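Local coordinates for protein EIAV protease (Equine infectious anemia virus, PDB 1FMB) that probably cleaves the viral polyprotein as a homodimeric retroviral aspartic protease, here captured with a peptide-like inhibitor in its active-site cleft, at residues T51-V56 and R79-D84; S31-A36 and T65-K70. The protein carries 1 engineered substitution. All blocks are in the same frame, centred on the assembly; numbering follows the deposited sequence. Where two conformers were deposited one is given.

Contact 1: residues T51-V56 and R79-D84; sequences TGIGGV and RMLVAD. Engineered in segment 51-56: Gly54 (natural residue Ile). With HYB ([2-(2-methyl-propane-2-sulfonylmethyl)-3-naphthalen-1-yl-propionyl-valinyl]-phenylalaninol), chain B.
The first torsions of Ile53 and Leu81 set Ile53 CG2 against Leu81 CD1. In Ile53 (chi1 52°) CG1 stands between the backbone N and the carbonyl carbon, while CG2 lies anti to the carbonyl carbon; in Leu81 it is CG that takes that anti place (chi1 -58°), and the two side chains slide past each other in opposite directions. Ile53 CG2 thereby rests 3.5 Å from Leu81 CD1. The extended CG1-CD1 branch of the isoleucine ends with CD1 4.3 Å from the small CB methyl of Ala83. A beta-branched residue suits this position, as its two arms serve two partners from one strand. Strand 53-55 belongs to the flap of the retroviral aspartic protease fold, the beta-hairpin that closes over the substrate cleft, and strand 74-83 presents Leu81 and Ala83 to it. On the cleft side Ile53 CG2 also lies 3.4 Å from the sulfonyl O3 of the inhibitor HYB. Next along the flap, Gly54, an engineered residue that is isoleucine in nature, grips the ligand through its backbone alone: its N donates to HYB O2 at 3.1 Å, and its O accepts from HYB N25 at 3.0 Å, the straighter bond (156°). Gly55, with no side chain, lets its CA pass 3.7 Å from HYB O28.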
loop_
_atom_site.group_PDB
_atom_site.type_symbol
_atom_site.label_atom_id
_atom_site.label_comp_id
_atom_site.label_asym_id
_atom_site.label_seq_id
_atom_site.Cartn_x
_atom_site.Cartn_y
_atom_site.Cartn_z
ATOM N N THR A 51 -12.743 -4.467 -14.652
ATOM C CA THR A 51 -13.737 -3.594 -14.003
ATOM C C THR A 51 -13.193 -2.679 -12.891
ATOM O O THR A 51 -13.862 -2.390 -11.895
ATOM C CB THR A 51 -14.737 -4.396 -13.158
ATOM O OG1 THR A 51 -13.977 -5.225 -12.243
ATOM C CG2 THR A 51 -15.623 -5.216 -14.099
ATOM N N GLY A 52 -12.020 -2.169 -13.034
ATOM C CA GLY A 52 -11.242 -1.220 -12.337
ATOM C C GLY A 52 -10.704 -1.464 -10.962
ATOM O O GLY A 52 -10.907 -2.543 -10.414
ATOM N N ILE A 53 -9.952 -0.460 -10.515
ATOM C CA ILE A 53 -9.438 -0.560 -9.143
ATOM C C ILE A 53 -9.856 0.751 -8.450
ATOM O O ILE A 53 -10.072 1.802 -9.082
ATOM C CB ILE A 53 -7.890 -0.694 -9.153
ATOM C CG1 ILE A 53 -7.370 0.441 -9.989
ATOM C CG2 ILE A 53 -7.612 -2.141 -9.541
ATOM C CD1 ILE A 53 -5.857 0.374 -10.113
ATOM N N GLY A 54 -9.918 0.715 -7.108
ATOM C CA GLY A 54 -10.292 1.894 -6.323
ATOM C C GLY A 54 -9.108 2.200 -5.432
ATOM O O GLY A 54 -8.454 1.282 -4.936
ATOM N N GLY A 55 -8.875 3.499 -5.236
ATOM C CA GLY A 55 -7.805 3.940 -4.370
ATOM C C GLY A 55 -8.232 5.313 -3.849
ATOM O O GLY A 55 -9.405 5.747 -3.851
ATOM N N VAL A 56 -7.199 5.960 -3.326
ATOM C CA VAL A 56 -7.384 7.269 -2.726
ATOM C C VAL A 56 -8.341 8.227 -3.412
ATOM O O VAL A 56 -9.317 8.637 -2.765
ATOM C CB VAL A 56 -5.947 7.853 -2.622
ATOM C CG1 VAL A 56 -5.863 9.353 -2.821
ATOM C CG2 VAL A 56 -5.463 7.431 -1.244
ATOM N N ARG A 79 -2.093 -13.234 -14.116
ATOM C CA ARG A 79 -2.621 -12.114 -14.832
ATOM C C ARG A 79 -2.334 -10.877 -13.972
ATOM O O ARG A 79 -2.339 -10.984 -12.731
ATOM C CB ARG A 79 -4.112 -12.151 -15.102
ATOM C CG ARG A 79 -4.357 -12.971 -16.367
ATOM C CD ARG A 79 -5.348 -12.228 -17.237
ATOM N NE ARG A 79 -6.249 -13.155 -17.907
ATOM C CZ ARG A 79 -7.569 -12.936 -17.905
ATOM N NH1 ARG A 79 -8.146 -11.906 -17.293
ATOM N NH2 ARG A 79 -8.340 -13.820 -18.534
ATOM N N MET A 80 -2.051 -9.733 -14.577
ATOM C CA MET A 80 -1.808 -8.519 -13.842
ATOM C C MET A 80 -2.761 -7.474 -14.447
ATOM O O MET A 80 -3.019 -7.553 -15.651
ATOM C CB MET A 80 -0.416 -7.935 -14.101
ATOM C CG MET A 80 0.569 -8.415 -13.050
ATOM S SD MET A 80 2.207 -7.715 -13.268
ATOM C CE MET A 80 2.313 -6.236 -12.243
ATOM N N LEU A 81 -3.251 -6.562 -13.625
ATOM C CA LEU A 81 -4.084 -5.506 -14.208
ATOM C C LEU A 81 -3.171 -4.454 -14.817
ATOM O O LEU A 81 -1.948 -4.371 -14.496
ATOM C CB LEU A 81 -4.892 -4.806 -13.097
ATOM C CG LEU A 81 -5.783 -5.779 -12.304
ATOM C CD1 LEU A 81 -6.579 -5.024 -11.252
ATOM C CD2 LEU A 81 -6.711 -6.506 -13.269
ATOM N N VAL A 82 -3.635 -3.649 -15.762
ATOM C CA VAL A 82 -2.865 -2.554 -16.391
ATOM C C VAL A 82 -3.662 -1.247 -16.190
ATOM O O VAL A 82 -4.888 -1.204 -16.425
ATOM C CB VAL A 82 -2.617 -2.809 -17.882
ATOM C CG1 VAL A 82 -1.794 -1.653 -18.402
ATOM C CG2 VAL A 82 -1.952 -4.173 -18.090
ATOM N N ALA A 83 -3.058 -0.176 -15.693
ATOM C CA ALA A 83 -3.812 1.078 -15.474
ATOM C C ALA A 83 -2.933 2.290 -15.520
ATOM O O ALA A 83 -1.692 2.181 -15.373
ATOM C CB ALA A 83 -4.569 0.967 -14.124
ATOM N N ASP A 84 -3.519 3.509 -15.824
ATOM C CA ASP A 84 -2.599 4.648 -15.865
ATOM C C ASP A 84 -2.292 5.158 -14.458
ATOM O O ASP A 84 -2.855 6.186 -14.050
ATOM C CB ASP A 84 -3.280 5.828 -16.581
ATOM C CG ASP A 84 -3.255 5.581 -18.080
ATOM O OD1 ASP A 84 -2.254 5.048 -18.589
ATOM O OD2 ASP A 84 -4.237 5.945 -18.763
HETATM S S1 HYB B . -9.471 -2.824 -5.427
HETATM O O2 HYB B . -10.557 -1.886 -5.481
HETATM O O3 HYB B . -8.314 -2.573 -6.224
HETATM C C4 HYB B . -12.316 0.210 -0.423
HETATM C C5 HYB B . -11.907 0.353 -1.714
HETATM C C6 HYB B . -10.654 -0.234 -2.152
HETATM C C7 HYB B . -9.888 -0.926 -1.282
HETATM C C8 HYB B . -10.301 -1.092 0.149
HETATM C C9 HYB B . -11.522 -0.518 0.528
HETATM C C10 HYB B . -11.987 -0.658 1.880
HETATM C C11 HYB B . -11.225 -1.340 2.791
HETATM C C12 HYB B . -9.981 -1.915 2.408
HETATM C C13 HYB B . -9.534 -1.788 1.090
HETATM O O14 HYB B . -2.908 0.703 0.216
HETATM C C15 HYB B . -2.741 1.948 -0.556
HETATM N N16 HYB B . -4.390 1.030 -2.086
HETATM C C17 HYB B . -4.125 2.192 -1.221
HETATM C C18 HYB B . -5.261 2.273 -0.174
HETATM C C19 HYB B . -6.627 2.786 -0.578
HETATM C C20 HYB B . -7.690 1.949 -0.934
HETATM C C21 HYB B . -8.967 2.431 -1.250
HETATM C C22 HYB B . -9.190 3.813 -1.217
HETATM C C23 HYB B . -8.156 4.668 -0.842
HETATM C C24 HYB B . -6.889 4.166 -0.529
HETATM N N25 HYB B . -6.350 -0.503 -3.852
HETATM C C26 HYB B . -4.908 -0.262 -4.117
HETATM C C27 HYB B . -4.647 1.138 -3.441
HETATM O O28 HYB B . -4.602 2.208 -4.026
HETATM C C29 HYB B . -4.524 -0.291 -5.617
HETATM C C30 HYB B . -3.125 0.303 -5.849
HETATM C C31 HYB B . -4.632 -1.764 -6.074
HETATM C C32 HYB B . -6.861 -1.689 -3.422
HETATM O O33 HYB B . -6.159 -2.678 -3.178
HETATM C C34 HYB B . -8.382 -1.698 -3.161
HETATM C C35 HYB B . -8.531 -1.566 -1.623
HETATM C C36 HYB B . -9.077 -2.992 -3.694
HETATM C C37 HYB B . -8.965 -5.524 -5.994
HETATM C C38 HYB B . -10.103 -4.472 -5.954
HETATM C C39 HYB B . -10.587 -4.276 -7.411
HETATM C C40 HYB B . -11.274 -4.909 -5.040
#

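Contact 2: residues S31-A36 and T65-K70; sequences SVLTTA and TPVTIK
Thr65 opens the contact by turning its methyl toward Leu33: CG2 comes within 4.2 Å of Leu33 CD2. With its OG1 anti to the backbone N (chi1 -166°), the threonine divides its work, giving the methyl to the apolar interior and the hydroxyl to a hydrogen bond with the backbone O of Arg46. A threonine therefore fits a buried strand position where one side is apolar and the other has a carbonyl to satisfy. The CA atoms of Leu33 and Thr65 are 9.4 Å apart, about twice the spacing of adjacent strands, so the meeting is made by side chains alone and no hydrogen bond joins the two segments. Two residues on, Val67 again faces Leu33, and its CG1 lies 4.5 Å from the same CD2, a looser apolar approach than that of Thr65. Leu33 serves both because chi1 (-170°) and chi2 (55°) together extend CD2 toward the second segment, with CD1 off to the side; a leucine is long enough to bridge the gap. Thr68 faces away from Leu33, its OG1 hydrogen-bonded to Lys77 NZ. Ile69 returns to the inner face but lies too far along the strand to meet Leu33, and packs on Ile94 of helix 92-97. The contact is part of the interior of the retroviral aspartic protease subunit, where side chains from strands flanking 74-83 meet across it. That middle strand runs parallel to 32-34 and antiparallel to 58-71, its Met80 and Val82 packing on Leu33, while Tyr38 of helix 35-40 covers both Leu33 and Thr65.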
loop_
_atom_site.group_PDB
_atom_site.type_symbol
_atom_site.label_atom_id
_atom_site.label_comp_id
_atom_site.label_asym_id
_atom_site.label_seq_id
_atom_site.Cartn_x
_atom_site.Cartn_y
_atom_site.Cartn_z
ATOM N N SER A 31 -2.136 -6.842 -8.003
ATOM C CA SER A 31 -0.949 -6.207 -8.650
ATOM C C SER A 31 -1.347 -5.445 -9.924
ATOM O O SER A 31 -2.186 -5.932 -10.676
ATOM C CB SER A 31 -0.060 -7.361 -8.977
ATOM O OG SER A 31 0.471 -7.986 -7.808
ATOM N N VAL A 32 -0.684 -4.331 -10.182
ATOM C CA VAL A 32 -1.010 -3.488 -11.325
ATOM C C VAL A 32 0.239 -2.986 -12.035
ATOM O O VAL A 32 1.186 -2.454 -11.480
ATOM C CB VAL A 32 -1.736 -2.227 -10.772
ATOM C CG1 VAL A 32 -2.299 -1.397 -11.958
ATOM C CG2 VAL A 32 -2.943 -2.674 -9.931
ATOM N N LEU A 33 0.232 -3.178 -13.332
ATOM C CA LEU A 33 1.347 -2.677 -14.176
ATOM C C LEU A 33 0.837 -1.326 -14.711
ATOM O O LEU A 33 -0.331 -1.171 -15.155
ATOM C CB LEU A 33 1.319 -3.750 -15.241
ATOM C CG LEU A 33 2.354 -3.966 -16.311
ATOM C CD1 LEU A 33 3.722 -4.112 -15.628
ATOM C CD2 LEU A 33 1.927 -5.198 -17.104
ATOM N N THR A 34 1.786 -0.386 -14.721
ATOM C CA THR A 34 1.432 0.924 -15.315
ATOM C C THR A 34 1.350 0.706 -16.826
ATOM O O THR A 34 1.946 -0.184 -17.445
ATOM C CB THR A 34 2.432 2.035 -15.014
ATOM O OG1 THR A 34 3.712 1.801 -15.687
ATOM C CG2 THR A 34 2.820 2.230 -13.569
ATOM N N THR A 35 0.534 1.478 -17.537
ATOM C CA THR A 35 0.444 1.341 -18.992
ATOM C C THR A 35 1.794 1.588 -19.713
ATOM O O THR A 35 1.999 0.908 -20.743
ATOM C CB THR A 35 -0.527 2.442 -19.462
ATOM O OG1 THR A 35 -1.775 2.264 -18.766
ATOM C CG2 THR A 35 -0.697 2.362 -20.974
ATOM N N ALA A 36 2.630 2.486 -19.228
ATOM C CA ALA A 36 3.932 2.844 -19.785
ATOM C C ALA A 36 4.793 1.577 -19.675
ATOM O O ALA A 36 5.451 1.259 -20.660
ATOM C CB ALA A 36 4.676 3.951 -19.067
ATOM N N THR A 65 -3.958 -8.659 -18.213
ATOM C CA THR A 65 -3.066 -9.232 -19.260
ATOM C C THR A 65 -2.226 -10.336 -18.669
ATOM O O THR A 65 -1.835 -10.233 -17.502
ATOM C CB THR A 65 -2.219 -8.100 -19.853
ATOM O OG1 THR A 65 -1.593 -8.522 -21.082
ATOM C CG2 THR A 65 -1.092 -7.528 -18.970
ATOM N N PRO A 66 -1.925 -11.418 -19.373
ATOM C CA PRO A 66 -1.156 -12.553 -18.868
ATOM C C PRO A 66 0.318 -12.203 -18.836
ATOM O O PRO A 66 0.893 -11.510 -19.705
ATOM C CB PRO A 66 -1.502 -13.760 -19.787
ATOM C CG PRO A 66 -2.110 -13.145 -21.010
ATOM C CD PRO A 66 -2.358 -11.683 -20.753
ATOM N N VAL A 67 0.968 -12.578 -17.712
ATOM C CA VAL A 67 2.367 -12.263 -17.562
ATOM C C VAL A 67 3.072 -13.455 -16.887
ATOM O O VAL A 67 2.479 -14.347 -16.326
ATOM C CB VAL A 67 2.727 -11.021 -16.686
ATOM C CG1 VAL A 67 2.200 -9.668 -17.201
ATOM C CG2 VAL A 67 2.259 -11.206 -15.234
ATOM N N THR A 68 4.367 -13.534 -17.087
ATOM C CA THR A 68 5.283 -14.455 -16.451
ATOM C C THR A 68 6.242 -13.547 -15.648
ATOM O O THR A 68 6.952 -12.628 -16.103
ATOM C CB THR A 68 6.173 -15.236 -17.437
ATOM O OG1 THR A 68 5.213 -16.097 -18.060
ATOM C CG2 THR A 68 7.044 -16.127 -16.563
ATOM N N ILE A 69 6.307 -13.818 -14.336
ATOM C CA ILE A 69 7.187 -13.031 -13.473
ATOM C C ILE A 69 8.314 -13.942 -12.960
ATOM O O ILE A 69 7.968 -15.033 -12.559
ATOM C CB ILE A 69 6.453 -12.456 -12.243
ATOM C CG1 ILE A 69 5.421 -11.435 -12.770
ATOM C CG2 ILE A 69 7.357 -11.754 -11.243
ATOM C CD1 ILE A 69 4.529 -10.911 -11.677
ATOM N N LYS A 70 9.540 -13.455 -13.022
ATOM C CA LYS A 70 10.653 -14.247 -12.521
ATOM C C LYS A 70 11.376 -13.415 -11.458
ATOM O O LYS A 70 11.739 -12.243 -11.536
ATOM C CB LYS A 70 11.456 -14.763 -13.708
#

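Overall arrangement
Both contacts are buried and apolar, without a hydrogen bond across either pair of segments, yet they serve different places. Contact 2 lies deeper in the subunit and touches no other protein chain, whereas contact 1 borders the inhibitor and, through Ile53 and Val56, the second subunit. They use four different strands of one sheet, tied together because 53-55 pairs with 58-71 and 74-83 lies between 58-71 and 32-34. Leu81 gives its O to Leu33 N at 2.7 Å, probably a hydrogen bond, and Val82 CG2 packs 3.6 Å from Thr65 CG2. Beyond the strand end, Asp84 OD1 and Thr35 OG1 form a probable hydrogen bond (2.8 Å).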